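Local coordinates for protein aldo-keto reductase family 1 member C1 (Caenorhabditis elegans, PDB 1QWK) that probably reduces aldehydes and ketones with NADPH, as an aldo-keto reductase of the aldose reductase type built on a TIM barrel, at residues 79-84 against 112-117; 151-156 against 173-178; 90-95 against 136-141; 157-162 against 307-312; 10-15 against 147-152. All blocks are in the same frame, centred on the assembly; numbering follows the deposited sequence.

Contact 1: residues 79-84 against 112-117; sequences TTKAWT and LAHMPA
The ring of H114 is held between K81 on one face and W83 on the other. K81 CD sits over the centre of the imidazole, 3.8 Å from its centroid, in a CH-pi contact. W83 brings the edge of its six-membered ring to the opposite face, an edge-to-face pair with planes at 76°. The H114 ring gets there because CG lies anti to the backbone N (chi1 -151°), which swings it back over the neighbouring strand. Both neighbours limit its rotation. The two rings are partly exposed although packed together. This is the tight part of the contact, and the parallel strand pairing continues it. A82 N donates to L112 O at 2.8 Å. L112 N bonds to T80 O, and H114 N to A82 O. The aliphatic part of K81 runs alongside L112, with K81 CG 4.1 Å from L112 CB. Past the strand ends the packing is thinner. W83 CZ3 only brushes M115 CG at 4.0 Å, and T84 CG2 lies beside the same M115 carbon. K81 is predicted to lower the pKa of the proton donor Y52, and H114 is predicted to bind substrate. K81 NZ forms a salt bridge with D47 and a weak hydrogen bond to Y52 OH. The contact lies at the C-terminal, catalytic end of the barrel strands, next to the predicted proton donor. Strands 77-82 and 110-113 are neighbours in the barrel, joined through helix 92-103 in a beta-alpha-beta unit. F138 of helix 131-143 packs on A113, while Q175 of strand 173-177 touches both K81 and L112.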
# COMPACT_ATOMS: atom_id res chain seq x y z
N THR A 79 -5.98 -1.92 -7.33
CA THR A 79 -6.41 -1.22 -6.12
C THR A 79 -6.30 0.29 -6.33
O THR A 79 -5.30 0.76 -6.85
CB THR A 79 -5.49 -1.53 -4.91
OG1 THR A 79 -5.54 -2.92 -4.60
CG2 THR A 79 -5.91 -0.70 -3.68
N THR A 80 -7.33 1.04 -5.96
CA THR A 80 -7.22 2.48 -6.03
C THR A 80 -7.84 3.04 -4.76
O THR A 80 -8.49 2.32 -4.00
CB THR A 80 -7.86 3.10 -7.30
OG1 THR A 80 -7.39 4.45 -7.43
CG2 THR A 80 -9.37 3.11 -7.22
N LYS A 81 -7.63 4.34 -4.53
CA LYS A 81 -8.12 4.96 -3.31
C LYS A 81 -8.77 6.32 -3.51
O LYS A 81 -8.34 7.11 -4.36
CB LYS A 81 -6.94 5.13 -2.34
CG LYS A 81 -5.97 3.95 -2.31
CD LYS A 81 -4.87 4.19 -1.28
CE LYS A 81 -3.70 3.25 -1.49
NZ LYS A 81 -2.97 3.58 -2.76
N ALA A 82 -9.81 6.58 -2.72
CA ALA A 82 -10.52 7.86 -2.79
C ALA A 82 -9.78 8.88 -1.94
O ALA A 82 -9.39 8.58 -0.81
CB ALA A 82 -11.95 7.68 -2.28
N TRP A 83 -9.58 10.08 -2.48
CA TRP A 83 -8.88 11.13 -1.75
C TRP A 83 -9.84 11.85 -0.79
O TRP A 83 -11.05 11.59 -0.80
CB TRP A 83 -8.25 12.13 -2.73
CG TRP A 83 -7.29 13.08 -2.08
CD1 TRP A 83 -7.24 14.43 -2.24
CD2 TRP A 83 -6.25 12.75 -1.14
NE1 TRP A 83 -6.25 14.97 -1.45
CE2 TRP A 83 -5.62 13.96 -0.77
CE3 TRP A 83 -5.79 11.55 -0.58
CZ2 TRP A 83 -4.55 14.01 0.14
CZ3 TRP A 83 -4.73 11.59 0.33
CH2 TRP A 83 -4.13 12.82 0.68
N THR A 84 -9.31 12.75 0.03
CA THR A 84 -10.10 13.45 1.04
C THR A 84 -11.39 14.16 0.60
O THR A 84 -12.37 14.16 1.34
CB THR A 84 -9.21 14.45 1.82
OG1 THR A 84 -8.58 15.36 0.91
CG2 THR A 84 -8.14 13.70 2.60
N LEU A 112 -10.21 1.77 -1.56
CA LEU A 112 -9.94 2.21 -0.19
C LEU A 112 -10.15 3.68 0.09
O LEU A 112 -10.02 4.51 -0.81
CB LEU A 112 -8.48 1.90 0.17
CG LEU A 112 -7.89 0.53 -0.14
CD1 LEU A 112 -6.41 0.53 0.19
CD2 LEU A 112 -8.62 -0.54 0.64
N ALA A 113 -10.49 4.01 1.33
CA ALA A 113 -10.59 5.41 1.72
C ALA A 113 -9.10 5.68 1.99
O ALA A 113 -8.51 5.05 2.86
CB ALA A 113 -11.41 5.54 3.02
N HIS A 114 -8.50 6.61 1.25
CA HIS A 114 -7.07 6.90 1.39
C HIS A 114 -6.72 7.43 2.78
O HIS A 114 -5.61 7.25 3.26
CB HIS A 114 -6.66 7.93 0.34
CG HIS A 114 -5.23 7.84 -0.10
ND1 HIS A 114 -4.20 7.46 0.74
CD2 HIS A 114 -4.65 8.13 -1.29
CE1 HIS A 114 -3.05 7.53 0.09
NE2 HIS A 114 -3.30 7.93 -1.14
N MET A 115 -7.69 8.08 3.39
CA MET A 115 -7.55 8.65 4.74
C MET A 115 -8.92 8.57 5.40
O MET A 115 -9.91 8.23 4.75
CB MET A 115 -7.17 10.14 4.66
CG MET A 115 -5.85 10.46 3.96
SD MET A 115 -4.41 10.08 4.99
CE MET A 115 -3.17 9.79 3.72
N PRO A 116 -9.00 8.86 6.70
CA PRO A 116 -10.28 8.82 7.41
C PRO A 116 -10.88 10.22 7.52
O PRO A 116 -12.04 10.38 7.91
CB PRO A 116 -9.89 8.26 8.78
CG PRO A 116 -8.54 8.89 8.99
CD PRO A 116 -7.87 8.72 7.65
N ALA A 117 -10.09 11.23 7.16
CA ALA A 117 -10.48 12.63 7.26
C ALA A 117 -10.89 13.33 5.96
O ALA A 117 -10.08 13.48 5.05
CB ALA A 117 -9.36 13.41 7.92

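Contact 2: residues 151-156 against 173-178; sequences GVSNWN and NSQVEL
Strands 150-153 and 173-177 are adjacent parallel strands of the TIM barrel, linked by helix 157-164 in a beta-alpha-beta unit. V152 is bonded twice to strand 173-177: its N donates to N173 O at 3.0 Å, and its O accepts from Q175 N at 2.9 Å. The strand directions differ by only 10°. Further along, the carbonyl oxygen of Q175 receives two donors. S153 OG reaches Q175 O at 2.8 Å, from above the carbonyl plane. N154 N comes to Q175 O at 3.2 Å from the opposite face of that plane, with a more bent N-H angle of 146°. The hydroxyl can do this because OG stands anti to the backbone N of S153 (chi1 -173°), which carries it across to the next strand. S153 OG also lies 3.8 Å from Q175 CB. On the other face of the sheet the bridging is indirect. A water accepts from W155 N at 2.9 Å and hydrogen-bonds to S174 OG, which is also bonded to H187. The Q175 side chain comes close to K81, and N154 lies near H114, so this strand end adjoins the predicted active site. All the touching residues are buried. The chemistry is thus mainly polar: backbone amides and a serine hydroxyl meet carbonyl oxygens, and a bound water bridges W155 N and the S174 hydroxyl. The double grip on Q175 O ties the end of strand 150-153 to its neighbour just where the chain leaves the sheet.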
# COMPACT_ATOMS: atom_id res chain seq x y z
N GLY A 151 -12.01 -1.14 1.59
CA GLY A 151 -11.20 -1.03 2.79
C GLY A 151 -10.78 0.38 3.11
O GLY A 151 -11.31 1.35 2.55
N VAL A 152 -9.82 0.50 4.01
CA VAL A 152 -9.35 1.79 4.47
C VAL A 152 -7.83 1.89 4.53
O VAL A 152 -7.12 0.88 4.50
CB VAL A 152 -9.92 2.08 5.87
CG1 VAL A 152 -11.45 1.94 5.85
CG2 VAL A 152 -9.32 1.09 6.87
N SER A 153 -7.33 3.12 4.62
CA SER A 153 -5.90 3.36 4.72
C SER A 153 -5.66 4.48 5.71
O SER A 153 -6.37 5.49 5.71
CB SER A 153 -5.32 3.74 3.36
OG SER A 153 -3.90 3.81 3.42
N ASN A 154 -4.67 4.31 6.58
CA ASN A 154 -4.33 5.32 7.57
C ASN A 154 -5.43 5.58 8.61
O ASN A 154 -5.55 6.68 9.14
CB ASN A 154 -3.98 6.63 6.87
CG ASN A 154 -2.84 6.47 5.87
OD1 ASN A 154 -2.99 6.75 4.68
ND2 ASN A 154 -1.70 5.99 6.36
N TRP A 155 -6.24 4.56 8.87
CA TRP A 155 -7.30 4.65 9.88
C TRP A 155 -6.75 3.97 11.13
O TRP A 155 -5.90 3.08 11.03
CB TRP A 155 -8.54 3.87 9.43
CG TRP A 155 -9.41 4.54 8.40
CD1 TRP A 155 -9.00 5.27 7.32
CD2 TRP A 155 -10.84 4.47 8.33
NE1 TRP A 155 -10.10 5.65 6.57
CE2 TRP A 155 -11.24 5.17 7.17
CE3 TRP A 155 -11.83 3.87 9.13
CZ2 TRP A 155 -12.58 5.30 6.79
CZ3 TRP A 155 -13.17 4.00 8.75
CH2 TRP A 155 -13.53 4.71 7.59
N ASN A 156 -7.21 4.39 12.31
CA ASN A 156 -6.74 3.73 13.53
C ASN A 156 -7.75 2.64 13.91
O ASN A 156 -8.81 2.53 13.30
CB ASN A 156 -6.52 4.72 14.69
CG ASN A 156 -7.79 5.44 15.11
OD1 ASN A 156 -8.85 4.84 15.25
ND2 ASN A 156 -7.67 6.74 15.35
N ASN A 173 -9.83 -4.80 3.93
CA ASN A 173 -8.39 -4.54 3.97
C ASN A 173 -8.05 -3.21 4.64
O ASN A 173 -8.84 -2.27 4.62
CB ASN A 173 -7.85 -4.56 2.52
CG ASN A 173 -6.40 -4.09 2.41
OD1 ASN A 173 -6.13 -2.93 2.08
ND2 ASN A 173 -5.47 -5.00 2.66
N SER A 174 -6.87 -3.15 5.25
CA SER A 174 -6.36 -1.95 5.89
C SER A 174 -4.93 -1.78 5.38
O SER A 174 -4.10 -2.67 5.54
CB SER A 174 -6.34 -2.10 7.41
OG SER A 174 -5.59 -1.05 8.01
N GLN A 175 -4.66 -0.64 4.75
CA GLN A 175 -3.34 -0.36 4.22
C GLN A 175 -2.69 0.70 5.09
O GLN A 175 -3.19 1.82 5.20
CB GLN A 175 -3.42 0.13 2.77
CG GLN A 175 -2.05 0.34 2.14
CD GLN A 175 -2.11 0.73 0.67
OE1 GLN A 175 -2.77 0.07 -0.14
NE2 GLN A 175 -1.40 1.80 0.33
N VAL A 176 -1.56 0.35 5.71
CA VAL A 176 -0.86 1.28 6.58
C VAL A 176 0.65 1.18 6.43
O VAL A 176 1.18 0.26 5.82
CB VAL A 176 -1.19 1.00 8.07
CG1 VAL A 176 -2.68 1.18 8.32
CG2 VAL A 176 -0.76 -0.42 8.44
N GLU A 177 1.34 2.17 7.00
CA GLU A 177 2.80 2.18 7.00
C GLU A 177 3.21 1.01 7.88
O GLU A 177 2.75 0.89 9.01
CB GLU A 177 3.33 3.47 7.61
CG GLU A 177 4.85 3.53 7.66
CD GLU A 177 5.38 4.73 8.43
OE1 GLU A 177 4.62 5.70 8.63
OE2 GLU A 177 6.57 4.69 8.83
N LEU A 178 4.06 0.13 7.36
CA LEU A 178 4.51 -1.01 8.15
C LEU A 178 5.84 -1.52 7.62
O LEU A 178 5.97 -1.89 6.45
CB LEU A 178 3.47 -2.14 8.12
CG LEU A 178 3.66 -3.30 9.11
CD1 LEU A 178 2.33 -4.01 9.32
CD2 LEU A 178 4.73 -4.27 8.61
O HOH W 1 -5.96 1.73 8.34

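Contact 3: residues 90-95 against 136-141; sequences GKLEGG and RQFDAV
L92 turns its CG anti to the backbone N (chi1 -165°), and this sends its methyl groups toward F138. Q137 stretches out beyond CG (chi2 -167°) and carries its amide to the start of helix 92-103. The contact joins two helices on the outside of the TIM barrel, 92-103 and 131-143. L92 CD2 sits over the centre of the F138 ring, 3.5 Å from the centroid and 12° off the normal, in a CH-pi contact. The leucine branch comes at the ring nearly at right angles to the F138 side chain. L92 CD1 also comes to F138 CZ at 3.7 Å. V141 CG1 extends this apolar patch, 4.2 Å from L92 CD2. The amide oxygen of Q137 serves the first turn of the helix. L92 N donates to Q137 OE1 at 3.1 Å from above the plane of the amide, while Q137 NE2 is bonded to A88 O. The two bonds fix the rotation of the amide. L92 and F138 are buried toward the barrel, where both meet strand 110-113; G90 and E93 are exposed. A water extends the polar side: it accepts from E93 N at 2.9 Å and donates to Q137 OE1 at 2.7 Å.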
# COMPACT_ATOMS: atom_id res chain seq x y z
N GLY A 90 -21.96 11.89 -0.26
CA GLY A 90 -22.40 11.79 -1.64
C GLY A 90 -21.37 12.00 -2.73
O GLY A 90 -21.73 12.10 -3.90
N LYS A 91 -20.09 12.04 -2.36
CA LYS A 91 -19.04 12.27 -3.35
C LYS A 91 -18.24 11.03 -3.75
O LYS A 91 -17.52 11.06 -4.75
CB LYS A 91 -18.06 13.33 -2.84
CG LYS A 91 -18.70 14.66 -2.46
CD LYS A 91 -19.36 15.34 -3.64
CE LYS A 91 -19.93 16.69 -3.24
NZ LYS A 91 -20.63 17.37 -4.37
N LEU A 92 -18.38 9.94 -3.01
CA LEU A 92 -17.60 8.73 -3.30
C LEU A 92 -17.88 8.06 -4.64
O LEU A 92 -16.94 7.76 -5.39
CB LEU A 92 -17.78 7.70 -2.19
CG LEU A 92 -16.74 6.57 -2.23
CD1 LEU A 92 -15.35 7.15 -1.94
CD2 LEU A 92 -17.09 5.51 -1.21
N GLU A 93 -19.14 7.81 -4.95
CA GLU A 93 -19.47 7.14 -6.21
C GLU A 93 -18.91 7.91 -7.40
O GLU A 93 -18.33 7.31 -8.31
CB GLU A 93 -20.98 6.96 -6.35
CG GLU A 93 -21.34 6.01 -7.47
CD GLU A 93 -22.84 5.87 -7.67
OE1 GLU A 93 -23.55 5.60 -6.68
OE2 GLU A 93 -23.29 6.03 -8.82
N GLY A 94 -19.10 9.22 -7.40
CA GLY A 94 -18.60 10.04 -8.49
C GLY A 94 -17.09 9.90 -8.63
O GLY A 94 -16.56 9.81 -9.74
N GLY A 95 -16.40 9.89 -7.49
CA GLY A 95 -14.95 9.76 -7.51
C GLY A 95 -14.52 8.41 -8.07
O GLY A 95 -13.59 8.33 -8.87
N ARG A 136 -20.40 4.10 5.02
CA ARG A 136 -21.67 3.78 4.38
C ARG A 136 -21.57 3.96 2.86
O ARG A 136 -22.19 3.22 2.10
CB ARG A 136 -22.80 4.65 4.94
CG ARG A 136 -23.01 4.51 6.45
CD ARG A 136 -24.32 5.14 6.89
NE ARG A 136 -25.45 4.28 6.56
CZ ARG A 136 -25.91 3.32 7.35
NH1 ARG A 136 -25.35 3.09 8.53
NH2 ARG A 136 -26.91 2.55 6.94
N GLN A 137 -20.77 4.93 2.41
CA GLN A 137 -20.62 5.13 0.97
C GLN A 137 -19.83 3.99 0.34
O GLN A 137 -20.07 3.61 -0.81
CB GLN A 137 -19.93 6.46 0.66
CG GLN A 137 -20.71 7.69 1.09
CD GLN A 137 -20.15 8.96 0.49
OE1 GLN A 137 -20.31 9.22 -0.71
NE2 GLN A 137 -19.47 9.76 1.30
N PHE A 138 -18.88 3.44 1.08
CA PHE A 138 -18.08 2.32 0.58
C PHE A 138 -18.95 1.08 0.48
O PHE A 138 -18.84 0.30 -0.47
CB PHE A 138 -16.86 2.09 1.48
CG PHE A 138 -15.70 3.00 1.15
CD1 PHE A 138 -14.76 2.62 0.18
CD2 PHE A 138 -15.61 4.27 1.70
CE1 PHE A 138 -13.77 3.49 -0.22
CE2 PHE A 138 -14.61 5.16 1.30
CZ PHE A 138 -13.69 4.77 0.33
N ASP A 139 -19.83 0.91 1.46
CA ASP A 139 -20.75 -0.22 1.47
C ASP A 139 -21.59 -0.15 0.19
O ASP A 139 -21.81 -1.16 -0.48
CB ASP A 139 -21.66 -0.13 2.69
CG ASP A 139 -22.76 -1.18 2.70
OD1 ASP A 139 -22.45 -2.38 2.83
OD2 ASP A 139 -23.95 -0.80 2.57
N ALA A 140 -22.04 1.06 -0.15
CA ALA A 140 -22.87 1.28 -1.33
C ALA A 140 -22.16 0.96 -2.65
O ALA A 140 -22.75 0.30 -3.52
CB ALA A 140 -23.38 2.71 -1.35
N VAL A 141 -20.93 1.43 -2.82
CA VAL A 141 -20.21 1.16 -4.07
C VAL A 141 -19.89 -0.33 -4.20
O VAL A 141 -19.86 -0.87 -5.30
CB VAL A 141 -18.92 2.02 -4.19
CG1 VAL A 141 -19.29 3.49 -4.17
CG2 VAL A 141 -17.94 1.70 -3.06
O HOH W 2 -21.25 8.05 -2.94

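Contact 4: residues 157-162 against 307-312; sequences NDQISR and HPEDAF
Charge pairing comes first: R162 and E309 form a salt bridge. The guanidinium meets the carboxylate end-on, with NH1 to OE1 at 3.1 Å and NH2 to OE2 at 2.8 Å. Both oxygens use their syn lone pairs, and the two flat groups are nearly coplanar, 13° apart. E309 reaches this position because its chain bends at chi2 (-76°), which brings the carboxylate back toward the helix. R162 NH2 also forms a salt bridge with E132, and E309 OE2 accepts from the backbone V131 N, so both ends have a further partner.

Hydrogen bonds from the Q159 amide come next. Q159 NE2 makes two of them with one residue. It donates to E309 OE1 at 3.1 Å, nearly straight, on the anti side of that oxygen. It also donates to E309 O at 2.9 Å, from well above the carbonyl plane. Both acceptors lie in the amide plane of Q159. E309 OE1 thus takes bonds from Q159 and R162 together, which should favour the charged carboxylate. Two further bonds order segment 307-312 itself. H307 ND1 accepts from E309 N at 2.9 Å in the ring plane, and an Asx turn at D310 follows.

Van der Waals contact is slight: the A311 methyl CB lies 3.2 Å from the amide oxygen Q159 OE1.

The C-terminal segment 307-312 lies against the first turns of helix 157-164, outside the barrel. V131 at the start of helix 131-143 touches both Q159 and R162. A311 O accepts from N156 ND2, so the tail also meets the residue that caps the helix.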
# COMPACT_ATOMS: atom_id res chain seq x y z
N ASN A 157 -7.41 1.82 14.90
CA ASN A 157 -8.27 0.73 15.33
C ASN A 157 -9.68 1.16 15.73
O ASN A 157 -10.65 0.48 15.40
CB ASN A 157 -7.64 -0.04 16.49
CG ASN A 157 -6.34 -0.72 16.11
OD1 ASN A 157 -5.97 -0.77 14.93
ND2 ASN A 157 -5.65 -1.27 17.10
N ASP A 158 -9.79 2.27 16.45
CA ASP A 158 -11.09 2.74 16.90
C ASP A 158 -11.99 3.14 15.73
O ASP A 158 -13.19 2.89 15.75
CB ASP A 158 -10.93 3.93 17.86
CG ASP A 158 -10.20 3.56 19.13
OD1 ASP A 158 -10.56 2.54 19.75
OD2 ASP A 158 -9.26 4.29 19.51
N GLN A 159 -11.40 3.75 14.71
CA GLN A 159 -12.16 4.17 13.54
C GLN A 159 -12.64 2.94 12.77
O GLN A 159 -13.78 2.90 12.30
CB GLN A 159 -11.30 5.08 12.64
CG GLN A 159 -10.99 6.42 13.31
CD GLN A 159 -9.99 7.26 12.54
OE1 GLN A 159 -8.93 6.78 12.15
NE2 GLN A 159 -10.32 8.53 12.33
N ILE A 160 -11.79 1.93 12.65
CA ILE A 160 -12.18 0.72 11.96
C ILE A 160 -13.30 0.03 12.74
O ILE A 160 -14.27 -0.46 12.14
CB ILE A 160 -11.00 -0.24 11.77
CG1 ILE A 160 -9.98 0.40 10.82
CG2 ILE A 160 -11.48 -1.59 11.22
CD1 ILE A 160 -8.70 -0.40 10.62
N SER A 161 -13.18 -0.01 14.06
CA SER A 161 -14.21 -0.64 14.89
C SER A 161 -15.55 0.07 14.71
O SER A 161 -16.60 -0.58 14.68
CB SER A 161 -13.81 -0.59 16.37
OG SER A 161 -12.69 -1.40 16.63
N ARG A 162 -15.52 1.40 14.61
CA ARG A 162 -16.75 2.16 14.43
C ARG A 162 -17.40 1.82 13.09
O ARG A 162 -18.63 1.79 12.98
CB ARG A 162 -16.46 3.66 14.53
CG ARG A 162 -16.17 4.12 15.95
CD ARG A 162 -15.49 5.49 15.97
NE ARG A 162 -16.27 6.51 15.28
CZ ARG A 162 -15.76 7.65 14.83
NH1 ARG A 162 -14.46 7.90 14.99
NH2 ARG A 162 -16.53 8.53 14.20
N HIS A 307 -8.13 17.88 12.60
CA HIS A 307 -9.35 17.32 12.04
C HIS A 307 -9.95 16.38 13.07
O HIS A 307 -9.22 15.62 13.72
CB HIS A 307 -9.02 16.57 10.75
CG HIS A 307 -10.22 16.22 9.93
ND1 HIS A 307 -11.15 15.29 10.33
CD2 HIS A 307 -10.63 16.66 8.71
CE1 HIS A 307 -12.08 15.17 9.40
NE2 HIS A 307 -11.79 15.99 8.41
N PRO A 308 -11.28 16.41 13.25
CA PRO A 308 -11.92 15.53 14.23
C PRO A 308 -11.67 14.04 14.00
O PRO A 308 -11.77 13.24 14.93
CB PRO A 308 -13.40 15.92 14.14
CG PRO A 308 -13.54 16.45 12.75
CD PRO A 308 -12.27 17.24 12.55
N GLU A 309 -11.35 13.66 12.76
CA GLU A 309 -11.07 12.26 12.48
C GLU A 309 -9.58 12.01 12.19
O GLU A 309 -9.22 11.11 11.43
CB GLU A 309 -11.93 11.76 11.31
CG GLU A 309 -13.43 11.70 11.63
CD GLU A 309 -13.84 10.52 12.51
OE1 GLU A 309 -12.96 9.89 13.14
OE2 GLU A 309 -15.06 10.22 12.58
N ASP A 310 -8.71 12.81 12.81
CA ASP A 310 -7.27 12.63 12.64
C ASP A 310 -6.94 11.30 13.32
O ASP A 310 -7.03 11.17 14.54
CB ASP A 310 -6.51 13.77 13.33
CG ASP A 310 -5.01 13.57 13.30
OD1 ASP A 310 -4.54 12.62 12.64
OD2 ASP A 310 -4.29 14.37 13.95
N ALA A 311 -6.56 10.31 12.52
CA ALA A 311 -6.24 8.98 13.04
C ALA A 311 -5.08 8.93 14.03
O ALA A 311 -5.02 8.05 14.89
CB ALA A 311 -5.95 8.02 11.87
N PHE A 312 -4.15 9.88 13.91
CA PHE A 312 -2.97 9.91 14.77
C PHE A 312 -3.01 11.09 15.75
O PHE A 312 -1.96 11.53 16.24
CB PHE A 312 -1.70 10.00 13.92
CG PHE A 312 -1.69 9.09 12.71
CD1 PHE A 312 -2.20 7.79 12.78
CD2 PHE A 312 -1.15 9.53 11.50
CE1 PHE A 312 -2.17 6.95 11.67
CE2 PHE A 312 -1.12 8.69 10.39
CZ PHE A 312 -1.63 7.40 10.47

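Contact 5: residues 10-15 against 147-152; sequences LSNGVE and AKAVGV
N12 ND2 has two partners: K148 O, 3.0 Å from it, and Y142 OH of helix 131-143. The bond to K148 is one tie between the N-terminal hairpin turn and the TIM barrel. L10 to G13 form a type I beta turn between strands 7-9 and 15-17. This hairpin lies at the N-terminal end of the barrel strands, where aldo-keto reductases have such a hairpin closing the base. The donor lies in the plane of the K148 carbonyl, and the oxygen is nearly in the amide plane of N12. The N-H angle is bent, 138°. The other end of the amide turns inward. N12 OD1 accepts from V14 N at 3.2 Å, an Asx turn that holds the amide against its own loop. N12 has CG between its backbone N and its carbonyl carbon (chi1 65°), which lets one side chain face both V14 N and K148 O. With both ends engaged, the amide has little freedom to rotate.

G13 N to L10 O at 2.9 Å closes the turn; L10 N to V14 O at 2.7 Å joins the two arms just outside it. The V14 methyl CG2 lies beside the same oxygen that N12 binds, 3.5 Å from K148 O. A149 leads directly into barrel strand 150-153. The contact lies away from the predicted catalytic site, and K148 is exposed. It joins the hairpin to the start of strand 150-153. On the buried side L10 CD1 packs against A149 CB at 3.7 Å.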
# COMPACT_ATOMS: atom_id res chain seq x y z
N LEU A 10 -9.38 -12.68 1.08
CA LEU A 10 -10.13 -11.67 1.83
C LEU A 10 -11.37 -12.33 2.44
O LEU A 10 -11.78 -13.41 2.01
CB LEU A 10 -10.52 -10.51 0.92
CG LEU A 10 -9.36 -9.80 0.21
CD1 LEU A 10 -9.89 -8.60 -0.57
CD2 LEU A 10 -8.33 -9.35 1.24
N SER A 11 -11.98 -11.68 3.43
CA SER A 11 -13.16 -12.25 4.10
C SER A 11 -14.35 -12.56 3.19
O SER A 11 -15.20 -13.37 3.56
CB SER A 11 -13.61 -11.35 5.26
OG SER A 11 -14.09 -10.10 4.80
N ASN A 12 -14.41 -11.94 2.02
CA ASN A 12 -15.50 -12.20 1.09
C ASN A 12 -15.11 -13.18 -0.01
O ASN A 12 -15.84 -13.36 -0.99
CB ASN A 12 -16.01 -10.89 0.47
CG ASN A 12 -14.98 -10.21 -0.39
OD1 ASN A 12 -13.80 -10.57 -0.37
ND2 ASN A 12 -15.41 -9.22 -1.17
N GLY A 13 -13.95 -13.82 0.15
CA GLY A 13 -13.50 -14.80 -0.82
C GLY A 13 -12.57 -14.30 -1.92
O GLY A 13 -11.95 -15.11 -2.62
N VAL A 14 -12.48 -12.99 -2.08
CA VAL A 14 -11.62 -12.41 -3.10
C VAL A 14 -10.15 -12.67 -2.78
O VAL A 14 -9.71 -12.47 -1.64
CB VAL A 14 -11.84 -10.88 -3.21
CG1 VAL A 14 -10.80 -10.26 -4.13
CG2 VAL A 14 -13.24 -10.61 -3.73
N GLU A 15 -9.40 -13.12 -3.78
CA GLU A 15 -7.97 -13.40 -3.62
C GLU A 15 -7.14 -12.17 -3.99
O GLU A 15 -7.24 -11.66 -5.10
CB GLU A 15 -7.57 -14.58 -4.51
CG GLU A 15 -8.08 -15.93 -4.03
CD GLU A 15 -7.16 -16.58 -3.01
OE1 GLU A 15 -6.93 -15.98 -1.94
OE2 GLU A 15 -6.67 -17.70 -3.29
N ALA A 147 -16.68 -2.16 -6.99
CA ALA A 147 -15.44 -2.60 -6.34
C ALA A 147 -15.67 -4.01 -5.80
O ALA A 147 -16.68 -4.26 -5.14
CB ALA A 147 -15.08 -1.65 -5.21
N LYS A 148 -14.74 -4.92 -6.07
CA LYS A 148 -14.87 -6.31 -5.62
C LYS A 148 -14.57 -6.47 -4.13
O LYS A 148 -14.83 -7.52 -3.55
CB LYS A 148 -13.95 -7.23 -6.42
CG LYS A 148 -14.24 -7.24 -7.92
CD LYS A 148 -15.62 -7.79 -8.23
CE LYS A 148 -15.83 -7.96 -9.73
NZ LYS A 148 -17.17 -8.52 -10.04
N ALA A 149 -14.02 -5.42 -3.53
CA ALA A 149 -13.68 -5.42 -2.11
C ALA A 149 -13.46 -3.96 -1.71
O ALA A 149 -13.12 -3.12 -2.55
CB ALA A 149 -12.40 -6.23 -1.86
N VAL A 150 -13.66 -3.65 -0.43
CA VAL A 150 -13.48 -2.29 0.05
C VAL A 150 -12.67 -2.27 1.34
O VAL A 150 -12.65 -3.24 2.09
CB VAL A 150 -14.84 -1.58 0.28
CG1 VAL A 150 -15.46 -1.20 -1.06
CG2 VAL A 150 -15.79 -2.48 1.06
N GLY A 151 -12.01 -1.14 1.59
CA GLY A 151 -11.20 -1.03 2.79
C GLY A 151 -10.78 0.38 3.11
O GLY A 151 -11.31 1.35 2.55
N VAL A 152 -9.82 0.50 4.01
CA VAL A 152 -9.35 1.79 4.47
C VAL A 152 -7.83 1.89 4.53
O VAL A 152 -7.12 0.88 4.50
CB VAL A 152 -9.92 2.08 5.87
CG1 VAL A 152 -11.45 1.94 5.85
CG2 VAL A 152 -9.32 1.09 6.87

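How the contacts relate
Contacts 1, 2 and 5 all reach the barrel sheet. Strand 110-113 of contact 1 and strand 150-153 of contact 2 are neighbours: A113 N probably bonds to G151 O at 3.0 Å. Contacts 2 and 5 share G151 and V152, with centres about 14 Å apart. Contact 3 packs against the outside of contact 1, where A82 CB lies 3.5 Å from L92 CD1. Contact 4 meets contact 1 where P116 CG lies 3.4 Å from E309 O. It meets contact 2 where W155 CB lies 4.0 Å from I160 CG1. Around the predicted active site, the Q175 side chain of contact 2 is about 3 Å from that of K81. The A311 side chain of contact 4 is about 11 Å from that of H114. Contact 5 lies away from the predicted sites.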